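Local coordinates for protein alginase (Pseudoalteromonas, PDB 4Q8K) that probably cleaves the polysaccharide alginate by beta-elimination, as a family 18 polysaccharide lyase with a calcium-bound, jelly-roll catalytic domain, at residues A[212-217]-A[277-282]; A[220-225]-A[319-324]; A[238-243]-A[258-263]; A[283-288]-A[298-303]. All blocks are in the same frame, centred on the assembly; numbering follows the deposited sequence.

Interaction 1: residues A[212-217]-A[277-282]; sequences VKVEMS and GTMTSG
The turn that carries the chain from one sheet of the jelly-roll sandwich to the other is pinned here, where S281 and G282 meet V214 and M216 of strand 204-216. The two segments run at 90° to each other, so the contact is a crossing rather than a strand pairing. G282 N donates a nearly straight bond to V214 O (2.7 Å). One residue earlier, the hydroxyl of S281 serves as acceptor for M216 N, with OG 2.9 Å from that nitrogen. It gets there because chi1 of -175° swings OG opposite the serine's own amide nitrogen. Positive phi at G282 leaves no room for a CB beside the carbonyl of S281, and the bare CA of G282 lies 3.8 Å from E215 CG. On the outer side, the extended chain of K213 runs past the turn, bringing CE to 3.5 Å from G282 O. A water donates to G282 O (2.6 Å) and takes a weak bond from K213 NZ. On the inner side M279 bends at its thioether and crosses V214 at about a right angle, its CE 3.9 Å from V214 CB. Beyond the pair, M279 also rests on V260 of strand 257-265 and F285 of strand 284-292, while strand 355-368 flanks strand 204-216 along its other edge.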
loop_
_atom_site.group_PDB
_atom_site.type_symbol
_atom_site.label_atom_id
_atom_site.label_comp_id
_atom_site.label_asym_id
_atom_site.label_seq_id
_atom_site.Cartn_x
_atom_site.Cartn_y
_atom_site.Cartn_z
ATOM N N VAL A 212 -11.469 1.530 3.898
ATOM C CA VAL A 212 -10.586 2.391 3.128
ATOM C C VAL A 212 -11.336 3.257 2.130
ATOM O O VAL A 212 -11.990 2.746 1.220
ATOM C CB VAL A 212 -9.533 1.561 2.338
ATOM C CG1 VAL A 212 -8.558 2.491 1.612
ATOM C CG2 VAL A 212 -8.783 0.611 3.250
ATOM N N LYS A 213 -11.217 4.571 2.290
ATOM C CA LYS A 213 -11.769 5.505 1.311
ATOM C C LYS A 213 -10.617 6.092 0.507
ATOM O O LYS A 213 -9.587 6.457 1.068
ATOM C CB LYS A 213 -12.579 6.602 2.008
ATOM C CG LYS A 213 -13.160 7.660 1.080
ATOM C CD LYS A 213 -13.928 8.723 1.871
ATOM C CE LYS A 213 -14.382 9.870 0.971
ATOM N NZ LYS A 213 -15.204 10.894 1.688
ATOM N N VAL A 214 -10.772 6.162 -0.809
ATOM C CA VAL A 214 -9.701 6.681 -1.648
ATOM C C VAL A 214 -10.212 7.840 -2.485
ATOM O O VAL A 214 -11.230 7.724 -3.155
ATOM C CB VAL A 214 -9.106 5.587 -2.573
ATOM C CG1 VAL A 214 -7.984 6.161 -3.417
ATOM C CG2 VAL A 214 -8.595 4.394 -1.755
ATOM N N GLU A 215 -9.519 8.972 -2.404
ATOM C CA GLU A 215 -9.818 10.123 -3.245
ATOM C C GLU A 215 -8.528 10.455 -3.976
ATOM O O GLU A 215 -7.513 10.757 -3.345
ATOM C CB GLU A 215 -10.260 11.311 -2.397
ATOM C CG GLU A 215 -11.535 11.086 -1.600
ATOM C CD GLU A 215 -11.711 12.130 -0.512
ATOM O OE1 GLU A 215 -12.312 13.186 -0.798
ATOM O OE2 GLU A 215 -11.225 11.909 0.622
ATOM N N MET A 216 -8.547 10.368 -5.302
ATOM C CA MET A 216 -7.314 10.526 -6.069
ATOM C C MET A 216 -7.587 10.972 -7.499
ATOM O O MET A 216 -8.558 10.536 -8.118
ATOM C CB MET A 216 -6.514 9.217 -6.076
ATOM C CG MET A 216 -5.203 9.266 -6.860
ATOM S SD MET A 216 -3.959 8.059 -6.321
ATOM C CE MET A 216 -4.857 6.511 -6.501
ATOM N N SER A 217 -6.705 11.821 -8.020
ATOM C CA SER A 217 -6.794 12.288 -9.403
ATOM C C SER A 217 -6.759 11.148 -10.411
ATOM O O SER A 217 -6.093 10.133 -10.197
ATOM C CB SER A 217 -5.625 13.222 -9.715
ATOM O OG SER A 217 -5.523 14.252 -8.756
ATOM N N GLY A 277 -11.393 -5.558 -7.297
ATOM C CA GLY A 277 -12.540 -4.721 -7.585
ATOM C C GLY A 277 -12.148 -3.463 -8.322
ATOM O O GLY A 277 -11.009 -3.333 -8.760
ATOM N N THR A 278 -13.112 -2.558 -8.467
ATOM C CA THR A 278 -12.875 -1.222 -9.005
ATOM C C THR A 278 -13.621 -0.196 -8.163
ATOM O O THR A 278 -14.582 -0.527 -7.473
ATOM C CB THR A 278 -13.363 -1.090 -10.466
ATOM O OG1 THR A 278 -14.765 -1.389 -10.529
ATOM C CG2 THR A 278 -12.598 -2.024 -11.389
ATOM N N MET A 279 -13.169 1.056 -8.221
ATOM C CA MET A 279 -13.806 2.130 -7.476
ATOM C C MET A 279 -13.565 3.453 -8.177
ATOM O O MET A 279 -12.621 3.585 -8.951
ATOM C CB MET A 279 -13.237 2.222 -6.056
ATOM C CG MET A 279 -11.745 2.562 -6.003
ATOM S SD MET A 279 -11.054 2.434 -4.334
ATOM C CE MET A 279 -12.216 3.459 -3.418
ATOM N N THR A 280 -14.424 4.423 -7.891
ATOM C CA THR A 280 -14.178 5.788 -8.314
ATOM C C THR A 280 -13.753 6.627 -7.106
ATOM O O THR A 280 -13.993 6.263 -5.949
ATOM C CB THR A 280 -15.399 6.411 -9.049
ATOM O OG1 THR A 280 -16.543 6.426 -8.182
ATOM C CG2 THR A 280 -15.722 5.610 -10.308
ATOM N N SER A 281 -13.091 7.737 -7.384
ATOM C CA SER A 281 -12.609 8.616 -6.328
ATOM C C SER A 281 -13.739 9.022 -5.382
ATOM O O SER A 281 -14.803 9.474 -5.820
ATOM C CB SER A 281 -11.972 9.859 -6.945
ATOM O OG SER A 281 -11.394 10.667 -5.943
ATOM N N GLY A 282 -13.512 8.847 -4.082
ATOM C CA GLY A 282 -14.524 9.179 -3.097
ATOM C C GLY A 282 -15.247 7.956 -2.553
ATOM O O GLY A 282 -15.953 8.034 -1.553
HETATM O O HOH W 1 -16.809 10.397 -0.729
#

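Interaction 2: residues A[220-225]-A[319-324]; sequences GKTIIS and FGNYLQ. With SO4 (sulfate ion), chain C.
T222 OG1 donates to N321 OD1 over only 2.6 Å, approaching from above the plane of the amide rather than within it. With chi1 at 179° the threonine oxygen lies opposite its own backbone nitrogen and reaches across to the neighbouring strand. The other end of the amide is held too, N321 ND2 bonding to S355 OG, which should fix its rotation. Around this link the strands run antiparallel, with I223 N to Y322 O and Y322 N to I223 O each 3.0 Å and Q324 N to K221 O 2.8 Å. The register then slips by one residue between I223 and S225, a beta bulge facing the corner at G320, whose N still binds I224 O (3.0 Å). On the face away from T222, K221 CG packs 4.1 Å from Q324 CG. Fully extended, K221 hydrogen-bonds through NZ to sulfate O1 (2.6 Å), an ion probably from the crystallisation liquor. The hydroxyl of Y322 bonds to N185, and its ring makes a cation-pi contact with R188. Segment 319-324 belongs to a stretch resembling, with phenylalanine for the alanine, the YFKAGxYxQ motif of family 7 alginate lyases, which in those relatives lines the substrate cleft of the jelly roll.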
loop_
_atom_site.group_PDB
_atom_site.type_symbol
_atom_site.label_atom_id
_atom_site.label_comp_id
_atom_site.label_asym_id
_atom_site.label_seq_id
_atom_site.Cartn_x
_atom_site.Cartn_y
_atom_site.Cartn_z
ATOM N N GLY A 220 -3.917 8.215 -11.147
ATOM C CA GLY A 220 -3.123 7.944 -9.960
ATOM C C GLY A 220 -2.930 6.452 -9.711
ATOM O O GLY A 220 -3.764 5.627 -10.111
ATOM N N LYS A 221 -1.817 6.097 -9.074
ATOM C CA LYS A 221 -1.538 4.710 -8.696
ATOM C C LYS A 221 -0.793 4.673 -7.365
ATOM O O LYS A 221 0.273 5.287 -7.218
ATOM C CB LYS A 221 -0.696 4.031 -9.770
ATOM C CG LYS A 221 -0.186 2.635 -9.403
ATOM C CD LYS A 221 0.509 2.024 -10.594
ATOM C CE LYS A 221 1.075 0.654 -10.279
ATOM N NZ LYS A 221 1.753 0.035 -11.468
ATOM N N THR A 222 -1.341 3.941 -6.400
ATOM C CA THR A 222 -0.698 3.870 -5.093
ATOM C C THR A 222 -0.698 2.452 -4.546
ATOM O O THR A 222 -1.529 1.625 -4.937
ATOM C CB THR A 222 -1.400 4.770 -4.070
ATOM O OG1 THR A 222 -0.734 4.650 -2.802
ATOM C CG2 THR A 222 -2.868 4.374 -3.922
ATOM N N ILE A 223 0.255 2.179 -3.659
ATOM C CA ILE A 223 0.253 0.937 -2.885
ATOM C C ILE A 223 -0.226 1.276 -1.474
ATOM O O ILE A 223 0.348 2.144 -0.809
ATOM C CB ILE A 223 1.660 0.285 -2.849
ATOM C CG1 ILE A 223 2.122 -0.097 -4.262
ATOM C CG2 ILE A 223 1.677 -0.963 -1.938
ATOM C CD1 ILE A 223 3.568 -0.533 -4.305
ATOM N N ILE A 224 -1.283 0.599 -1.015
ATOM C CA ILE A 224 -1.920 0.970 0.256
ATOM C C ILE A 224 -1.629 -0.034 1.373
ATOM O O ILE A 224 -1.936 0.218 2.535
ATOM C CB ILE A 224 -3.463 1.166 0.139
ATOM C CG1 ILE A 224 -4.170 -0.138 -0.241
ATOM C CG2 ILE A 224 -3.821 2.280 -0.859
ATOM C CD1 ILE A 224 -5.672 -0.034 -0.161
ATOM N N SER A 225 -1.046 -1.166 1.010
ATOM C CA SER A 225 -0.572 -2.124 2.006
ATOM C C SER A 225 0.423 -3.079 1.360
ATOM O O SER A 225 0.294 -3.424 0.188
ATOM C CB SER A 225 -1.745 -2.861 2.672
ATOM O OG SER A 225 -2.286 -3.857 1.822
ATOM N N PHE A 319 1.422 -0.095 5.667
ATOM C CA PHE A 319 0.151 0.325 5.088
ATOM C C PHE A 319 0.066 1.842 5.108
ATOM O O PHE A 319 0.750 2.492 5.899
ATOM C CB PHE A 319 -1.019 -0.302 5.853
ATOM C CG PHE A 319 -1.170 0.218 7.252
ATOM C CD1 PHE A 319 -0.427 -0.327 8.287
ATOM C CD2 PHE A 319 -2.049 1.242 7.528
ATOM C CE1 PHE A 319 -0.561 0.155 9.582
ATOM C CE2 PHE A 319 -2.190 1.729 8.823
ATOM C CZ PHE A 319 -1.444 1.177 9.847
ATOM N N GLY A 320 -0.761 2.389 4.223
ATOM C CA GLY A 320 -0.921 3.826 4.079
ATOM C C GLY A 320 -1.126 4.201 2.625
ATOM O O GLY A 320 -1.993 3.660 1.940
ATOM N N ASN A 321 -0.322 5.132 2.133
ATOM C CA ASN A 321 -0.502 5.579 0.766
ATOM C C ASN A 321 0.875 5.864 0.199
ATOM O O ASN A 321 1.489 6.891 0.517
ATOM C CB ASN A 321 -1.413 6.814 0.746
ATOM C CG ASN A 321 -1.630 7.376 -0.651
ATOM O OD1 ASN A 321 -0.994 6.951 -1.611
ATOM N ND2 ASN A 321 -2.513 8.359 -0.756
ATOM N N TYR A 322 1.378 4.915 -0.586
ATOM C CA TYR A 322 2.662 5.049 -1.261
ATOM C C TYR A 322 2.403 5.334 -2.738
ATOM O O TYR A 322 2.209 4.418 -3.530
ATOM C CB TYR A 322 3.440 3.749 -1.092
ATOM C CG TYR A 322 4.822 3.700 -1.694
ATOM C CD1 TYR A 322 5.410 4.821 -2.271
ATOM C CD2 TYR A 322 5.541 2.512 -1.694
ATOM C CE1 TYR A 322 6.676 4.756 -2.816
ATOM C CE2 TYR A 322 6.812 2.436 -2.244
ATOM C CZ TYR A 322 7.370 3.568 -2.806
ATOM O OH TYR A 322 8.634 3.502 -3.350
ATOM N N LEU A 323 2.401 6.620 -3.091
ATOM C CA LEU A 323 2.069 7.085 -4.439
ATOM C C LEU A 323 3.207 6.830 -5.431
ATOM O O LEU A 323 4.345 7.264 -5.217
ATOM C CB LEU A 323 1.727 8.579 -4.391
ATOM C CG LEU A 323 1.086 9.239 -5.620
ATOM C CD1 LEU A 323 -0.311 8.682 -5.868
ATOM C CD2 LEU A 323 1.046 10.763 -5.430
ATOM N N GLN A 324 2.885 6.112 -6.507
ATOM C CA GLN A 324 3.864 5.625 -7.465
ATOM C C GLN A 324 4.083 6.647 -8.575
ATOM O O GLN A 324 3.122 7.131 -9.166
ATOM C CB GLN A 324 3.372 4.312 -8.086
ATOM C CG GLN A 324 3.079 3.210 -7.059
ATOM C CD GLN A 324 4.331 2.773 -6.306
ATOM O OE1 GLN A 324 4.463 3.013 -5.101
ATOM N NE2 GLN A 324 5.249 2.121 -7.011
HETATM S S SO4 C . 4.572 -2.503 -10.595
HETATM O O1 SO4 C . 3.220 -2.042 -10.839
HETATM O O2 SO4 C . 5.521 -1.771 -11.430
HETATM O O3 SO4 C . 4.855 -2.254 -9.179
HETATM O O4 SO4 C . 4.680 -3.936 -10.871
HETATM O O HOH W 2 0.256 8.002 -9.527
#

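Interaction 3: residues A[238-243]-A[258-263]; sequences VYVSDT and FDVYVR. With CA (calcium ion), chain B; SO4 (sulfate ion), chain C.
Y239 and Y261 form an offset, near-parallel pair with little overlap on one face of two antiparallel strands, planes 14° and centroids 4.6 Å apart. Two touches make the contact: Y239 CB stands over the Y261 ring, 3.8 Å from its centroid, in a CH-pi contact, and Y261 CE1 lies over one face of the Y239 ring, 3.2 Å from Y239 CD1. The first torsions bring the rings alongside: Y239 sends its ring opposite its carbonyl carbon (chi1 -62°), whereas Y261, with CG between backbone nitrogen and carbonyl carbon (chi1 61°), turns back toward Y239. R263 passes obliquely beside the Y239 ring, R263 CD 3.5 Å from Y239 OH, while salt bridges to E245 and E271 hold its guanidinium. On the opposite face V240 CG1 packs against F258 CB (3.7 Å). At the end of the pair D242 lays its CB against the F258 ring and gives OD1 to the calcium ion at 2.4 Å, in a site completed by D250, V252, N255, I257 and a water; D242 OD2 accepts from the backbone N of G219 and of G256, steadying the carboxylate. An alanine at Y239 would keep CB but is likely to leave Y261 CE1 and R263 CD without the ring beside them, and the sulfate with K221 as its donor. The Y239 phenol donates to sulfate O3 (3.0 Å), and the R263 guanidinium faces the same ion, which may mark a site for anionic sugar units.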
loop_
_atom_site.group_PDB
_atom_site.type_symbol
_atom_site.label_atom_id
_atom_site.label_comp_id
_atom_site.label_asym_id
_atom_site.label_seq_id
_atom_site.Cartn_x
_atom_site.Cartn_y
_atom_site.Cartn_z
ATOM N N VAL A 238 -0.842 -4.412 -2.266
ATOM C CA VAL A 238 -2.222 -4.119 -2.645
ATOM C C VAL A 238 -2.238 -2.746 -3.285
ATOM O O VAL A 238 -1.709 -1.783 -2.709
ATOM C CB VAL A 238 -3.161 -4.112 -1.437
ATOM C CG1 VAL A 238 -4.585 -3.785 -1.865
ATOM C CG2 VAL A 238 -3.113 -5.463 -0.721
ATOM N N TYR A 239 -2.844 -2.653 -4.470
ATOM C CA TYR A 239 -2.806 -1.417 -5.256
ATOM C C TYR A 239 -4.179 -0.813 -5.466
ATOM O O TYR A 239 -5.190 -1.513 -5.557
ATOM C CB TYR A 239 -2.273 -1.666 -6.668
ATOM C CG TYR A 239 -0.868 -2.189 -6.806
ATOM C CD1 TYR A 239 -0.567 -3.506 -6.503
ATOM C CD2 TYR A 239 0.156 -1.368 -7.297
ATOM C CE1 TYR A 239 0.704 -4.003 -6.656
ATOM C CE2 TYR A 239 1.442 -1.864 -7.457
ATOM C CZ TYR A 239 1.709 -3.173 -7.130
ATOM O OH TYR A 239 2.977 -3.680 -7.281
ATOM N N VAL A 240 -4.182 0.504 -5.601
ATOM C CA VAL A 240 -5.315 1.239 -6.129
ATOM C C VAL A 240 -4.753 2.036 -7.316
ATOM O O VAL A 240 -3.890 2.895 -7.145
ATOM C CB VAL A 240 -5.941 2.170 -5.080
ATOM C CG1 VAL A 240 -7.100 2.951 -5.679
ATOM C CG2 VAL A 240 -6.408 1.366 -3.868
ATOM N N SER A 241 -5.223 1.720 -8.518
ATOM C CA SER A 241 -4.443 2.010 -9.722
ATOM C C SER A 241 -5.310 2.360 -10.926
ATOM O O SER A 241 -6.250 1.638 -11.249
ATOM C CB SER A 241 -3.572 0.785 -10.046
ATOM O OG SER A 241 -2.884 0.922 -11.272
ATOM N N ASP A 242 -4.962 3.446 -11.614
ATOM C CA ASP A 242 -5.749 3.906 -12.758
ATOM C C ASP A 242 -4.891 3.876 -14.019
ATOM O O ASP A 242 -4.726 4.893 -14.683
ATOM C CB ASP A 242 -6.310 5.315 -12.497
ATOM C CG ASP A 242 -7.299 5.778 -13.569
ATOM O OD1 ASP A 242 -7.740 4.934 -14.366
ATOM O OD2 ASP A 242 -7.641 6.983 -13.618
ATOM N N THR A 243 -4.337 2.711 -14.333
ATOM C CA THR A 243 -3.413 2.575 -15.462
ATOM C C THR A 243 -3.938 1.663 -16.559
ATOM O O THR A 243 -5.019 1.081 -16.444
ATOM C CB THR A 243 -2.058 1.981 -15.036
ATOM O OG1 THR A 243 -2.215 0.573 -14.812
ATOM C CG2 THR A 243 -1.528 2.666 -13.776
ATOM N N PHE A 258 -10.500 3.257 -10.703
ATOM C CA PHE A 258 -9.294 2.641 -10.188
ATOM C C PHE A 258 -9.494 1.143 -10.021
ATOM O O PHE A 258 -10.488 0.710 -9.450
ATOM C CB PHE A 258 -8.920 3.267 -8.844
ATOM C CG PHE A 258 -8.651 4.732 -8.932
ATOM C CD1 PHE A 258 -9.680 5.647 -8.786
ATOM C CD2 PHE A 258 -7.374 5.195 -9.213
ATOM C CE1 PHE A 258 -9.433 7.010 -8.887
ATOM C CE2 PHE A 258 -7.118 6.558 -9.322
ATOM C CZ PHE A 258 -8.153 7.466 -9.159
ATOM N N ASP A 259 -8.554 0.368 -10.547
ATOM C CA ASP A 259 -8.492 -1.056 -10.269
ATOM C C ASP A 259 -7.915 -1.251 -8.877
ATOM O O ASP A 259 -6.955 -0.578 -8.488
ATOM C CB ASP A 259 -7.596 -1.752 -11.284
ATOM C CG ASP A 259 -8.205 -1.772 -12.669
ATOM O OD1 ASP A 259 -9.278 -2.392 -12.829
ATOM O OD2 ASP A 259 -7.629 -1.157 -13.584
ATOM N N VAL A 260 -8.506 -2.164 -8.120
ATOM C CA VAL A 260 -7.943 -2.539 -6.838
ATOM C C VAL A 260 -7.526 -3.983 -6.994
ATOM O O VAL A 260 -8.346 -4.842 -7.318
ATOM C CB VAL A 260 -8.964 -2.428 -5.695
ATOM C CG1 VAL A 260 -8.324 -2.865 -4.378
ATOM C CG2 VAL A 260 -9.520 -1.013 -5.605
ATOM N N TYR A 261 -6.243 -4.252 -6.813
ATOM C CA TYR A 261 -5.731 -5.586 -7.058
ATOM C C TYR A 261 -4.573 -5.882 -6.144
ATOM O O TYR A 261 -4.034 -4.984 -5.472
ATOM C CB TYR A 261 -5.306 -5.760 -8.529
ATOM C CG TYR A 261 -4.201 -4.835 -9.007
ATOM C CD1 TYR A 261 -2.861 -5.200 -8.900
ATOM C CD2 TYR A 261 -4.505 -3.623 -9.597
ATOM C CE1 TYR A 261 -1.854 -4.370 -9.358
ATOM C CE2 TYR A 261 -3.497 -2.775 -10.057
ATOM C CZ TYR A 261 -2.182 -3.160 -9.936
ATOM O OH TYR A 261 -1.188 -2.314 -10.387
ATOM N N VAL A 262 -4.184 -7.148 -6.125
ATOM C CA VAL A 262 -3.085 -7.569 -5.293
ATOM C C VAL A 262 -2.039 -8.302 -6.115
ATOM O O VAL A 262 -2.363 -9.020 -7.069
ATOM C CB VAL A 262 -3.588 -8.460 -4.133
ATOM C CG1 VAL A 262 -4.264 -9.719 -4.689
ATOM C CG2 VAL A 262 -2.434 -8.821 -3.216
ATOM N N ARG A 263 -0.774 -8.100 -5.770
ATOM C CA ARG A 263 0.282 -8.969 -6.275
ATOM C C ARG A 263 0.884 -9.684 -5.089
ATOM O O ARG A 263 1.228 -9.042 -4.081
ATOM C CB ARG A 263 1.382 -8.160 -6.962
ATOM C CG ARG A 263 0.967 -7.557 -8.280
ATOM C CD ARG A 263 2.072 -6.704 -8.888
ATOM N NE ARG A 263 1.768 -6.451 -10.290
ATOM C CZ ARG A 263 2.200 -7.221 -11.281
ATOM N NH1 ARG A 263 2.970 -8.266 -11.010
ATOM N NH2 ARG A 263 1.859 -6.948 -12.533
HETATM CA CA CA B . -8.961 3.006 -15.007
HETATM S S SO4 C . 4.572 -2.503 -10.595
HETATM O O1 SO4 C . 3.220 -2.042 -10.839
HETATM O O2 SO4 C . 5.521 -1.771 -11.430
HETATM O O3 SO4 C . 4.855 -2.254 -9.179
HETATM O O4 SO4 C . 4.680 -3.936 -10.871
HETATM O O HOH W 3 -0.786 -0.741 -12.858
HETATM O O HOH W 4 -4.526 -0.135 -13.135
HETATM O O HOH W 5 -7.229 1.231 -14.651
#

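Interaction 4: residues A[283-288]-A[298-303]; sequences ETFNLR and VTAFGN
F285 and F301 meet as nearly parallel rings, 16° apart, shifted so that each covers little of the other, with centroids separated by 4.9 Å. The closer touch is made by F285 CB, which stands over the face of the F301 ring, 3.9 Å from its centroid. F285 turns CG between its backbone nitrogen and carbonyl carbon (chi1 67°), bringing CD2 to 3.9 Å from A300 CB as well. Further along, L287 CD1 packs on V298 CG1 (3.8 Å), and beyond it R288 and T299 form a hydrogen-bonded antiparallel pair, R288 N to T299 O 2.9 Å and T299 N to R288 O 2.8 Å. These are the two strands of a beta hairpin in one sheet of the jelly roll. They part toward F301, where a type I' turn from A300 to N303 leads into the next strand, and a water taking N286 N (3.0 Å) and, weakly, F301 N fills in between the backbones. A serine in place of F285 would keep CB but would probably open a gap beside A300 CB and next to F301 CE2 and CZ, leaving the F301 ring less firmly held. Farther out, V260 of the facing sheet supports F301, I224 presses on F285, N286, on the solvent side, donates from ND2 to E209, and T299 OG1 pairs with S304 OG.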
loop_
_atom_site.group_PDB
_atom_site.type_symbol
_atom_site.label_atom_id
_atom_site.label_comp_id
_atom_site.label_asym_id
_atom_site.label_seq_id
_atom_site.Cartn_x
_atom_site.Cartn_y
_atom_site.Cartn_z
ATOM N N GLU A 283 -15.085 6.822 -3.219
ATOM C CA GLU A 283 -15.739 5.599 -2.768
ATOM C C GLU A 283 -14.936 4.908 -1.671
ATOM O O GLU A 283 -13.781 5.258 -1.428
ATOM C CB GLU A 283 -16.010 4.667 -3.947
ATOM C CG GLU A 283 -17.137 5.166 -4.841
ATOM C CD GLU A 283 -17.540 4.160 -5.900
ATOM O OE1 GLU A 283 -18.750 4.073 -6.199
ATOM O OE2 GLU A 283 -16.654 3.462 -6.437
ATOM N N THR A 284 -15.557 3.930 -1.012
ATOM C CA THR A 284 -14.952 3.268 0.135
ATOM C C THR A 284 -15.105 1.761 -0.009
ATOM O O THR A 284 -16.111 1.290 -0.534
ATOM C CB THR A 284 -15.630 3.716 1.451
ATOM O OG1 THR A 284 -15.499 5.138 1.607
ATOM C CG2 THR A 284 -15.013 3.015 2.660
ATOM N N PHE A 285 -14.095 1.010 0.427
ATOM C CA PHE A 285 -14.186 -0.451 0.421
ATOM C C PHE A 285 -13.559 -1.022 1.684
ATOM O O PHE A 285 -12.912 -0.299 2.445
ATOM C CB PHE A 285 -13.529 -1.038 -0.831
ATOM C CG PHE A 285 -12.025 -0.845 -0.897
ATOM C CD1 PHE A 285 -11.474 0.315 -1.402
ATOM C CD2 PHE A 285 -11.165 -1.859 -0.491
ATOM C CE1 PHE A 285 -10.093 0.473 -1.473
ATOM C CE2 PHE A 285 -9.798 -1.712 -0.562
ATOM C CZ PHE A 285 -9.253 -0.547 -1.057
ATOM N N ASN A 286 -13.764 -2.314 1.914
ATOM C CA ASN A 286 -13.176 -2.974 3.064
ATOM C C ASN A 286 -11.964 -3.788 2.653
ATOM O O ASN A 286 -12.011 -4.545 1.678
ATOM C CB ASN A 286 -14.209 -3.880 3.744
ATOM C CG ASN A 286 -13.781 -4.313 5.135
ATOM O OD1 ASN A 286 -13.883 -3.542 6.091
ATOM N ND2 ASN A 286 -13.306 -5.549 5.258
ATOM N N LEU A 287 -10.874 -3.624 3.395
ATOM C CA LEU A 287 -9.641 -4.342 3.121
ATOM C C LEU A 287 -9.268 -5.259 4.281
ATOM O O LEU A 287 -9.191 -4.824 5.423
ATOM C CB LEU A 287 -8.487 -3.365 2.861
ATOM C CG LEU A 287 -7.121 -4.003 2.590
ATOM C CD1 LEU A 287 -7.115 -4.795 1.300
ATOM C CD2 LEU A 287 -6.045 -2.909 2.541
ATOM N N ARG A 288 -9.036 -6.528 3.982
ATOM C CA ARG A 288 -8.528 -7.459 4.988
ATOM C C ARG A 288 -7.320 -8.211 4.445
ATOM O O ARG A 288 -7.402 -8.882 3.419
ATOM C CB ARG A 288 -9.611 -8.449 5.447
ATOM C CG ARG A 288 -9.180 -9.329 6.623
ATOM C CD ARG A 288 -10.387 -10.013 7.288
ATOM N NE ARG A 288 -10.031 -10.663 8.551
ATOM C CZ ARG A 288 -9.779 -11.960 8.661
ATOM N NH1 ARG A 288 -9.452 -12.499 9.831
ATOM N NH2 ARG A 288 -9.860 -12.725 7.584
ATOM N N VAL A 298 -5.680 -11.779 0.745
ATOM C CA VAL A 298 -6.243 -10.434 0.698
ATOM C C VAL A 298 -7.699 -10.500 0.278
ATOM O O VAL A 298 -8.038 -11.210 -0.674
ATOM C CB VAL A 298 -5.473 -9.536 -0.291
ATOM C CG1 VAL A 298 -6.048 -8.110 -0.290
ATOM C CG2 VAL A 298 -4.002 -9.519 0.069
ATOM N N THR A 299 -8.552 -9.766 0.990
ATOM C CA THR A 299 -9.969 -9.704 0.672
ATOM C C THR A 299 -10.428 -8.253 0.542
ATOM O O THR A 299 -10.144 -7.422 1.408
ATOM C CB THR A 299 -10.823 -10.394 1.756
ATOM O OG1 THR A 299 -10.424 -11.762 1.885
ATOM C CG2 THR A 299 -12.301 -10.316 1.424
ATOM N N ALA A 300 -11.125 -7.954 -0.547
ATOM C CA ALA A 300 -11.731 -6.647 -0.741
ATOM C C ALA A 300 -12.872 -6.769 -1.742
ATOM O O ALA A 300 -12.807 -7.591 -2.660
ATOM C CB ALA A 300 -10.691 -5.622 -1.209
ATOM N N PHE A 301 -13.924 -5.975 -1.546
ATOM C CA PHE A 301 -15.125 -6.034 -2.388
ATOM C C PHE A 301 -15.748 -7.428 -2.376
ATOM O O PHE A 301 -16.368 -7.838 -3.360
ATOM C CB PHE A 301 -14.817 -5.652 -3.839
ATOM C CG PHE A 301 -14.175 -4.300 -3.990
ATOM C CD1 PHE A 301 -14.949 -3.162 -4.144
ATOM C CD2 PHE A 301 -12.792 -4.174 -3.981
ATOM C CE1 PHE A 301 -14.351 -1.909 -4.292
ATOM C CE2 PHE A 301 -12.190 -2.925 -4.116
ATOM C CZ PHE A 301 -12.974 -1.799 -4.275
ATOM N N GLY A 302 -15.570 -8.155 -1.278
ATOM C CA GLY A 302 -16.104 -9.508 -1.157
ATOM C C GLY A 302 -15.323 -10.581 -1.903
ATOM O O GLY A 302 -15.690 -11.762 -1.867
ATOM N N ASN A 303 -14.252 -10.169 -2.582
ATOM C CA ASN A 303 -13.401 -11.073 -3.339
ATOM C C ASN A 303 -12.125 -11.388 -2.584
ATOM O O ASN A 303 -11.486 -10.490 -2.033
ATOM C CB ASN A 303 -13.037 -10.463 -4.701
ATOM C CG ASN A 303 -14.222 -10.391 -5.646
ATOM O OD1 ASN A 303 -14.440 -9.376 -6.319
ATOM N ND2 ASN A 303 -14.989 -11.467 -5.710
HETATM O O HOH W 6 -15.541 -4.039 0.257
HETATM O O HOH W 7 -12.653 -7.235 3.138
HETATM O O HOH W 8 -8.385 -11.854 3.596
#

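How the interactions relate
Interactions 2 and 3 lie within one sheet of the sandwich and interaction 4 within the other; the segments of interaction 1 belong to different sheets. Interactions 2 and 3, with centres about 9 Å apart, are joined by a probable T222 N to V240 O hydrogen bond (2.9 Å) and share the sulfate on the probable cleft side. A probable hydrogen bond from F258 N to M279 O (2.8 Å) links interactions 3 and 1. G282 runs directly into E283 of interaction 4, whose first strand also pairs with 212-217 through a probable V212 N to F285 O hydrogen bond (2.7 Å). Side-chain packing then joins the sheets: I224 CD1 lies 3.7 Å from F285 CZ, and V260 CG2 3.6 Å from F301 CE2. The calcium ion is about 9 Å from the T280 side chain.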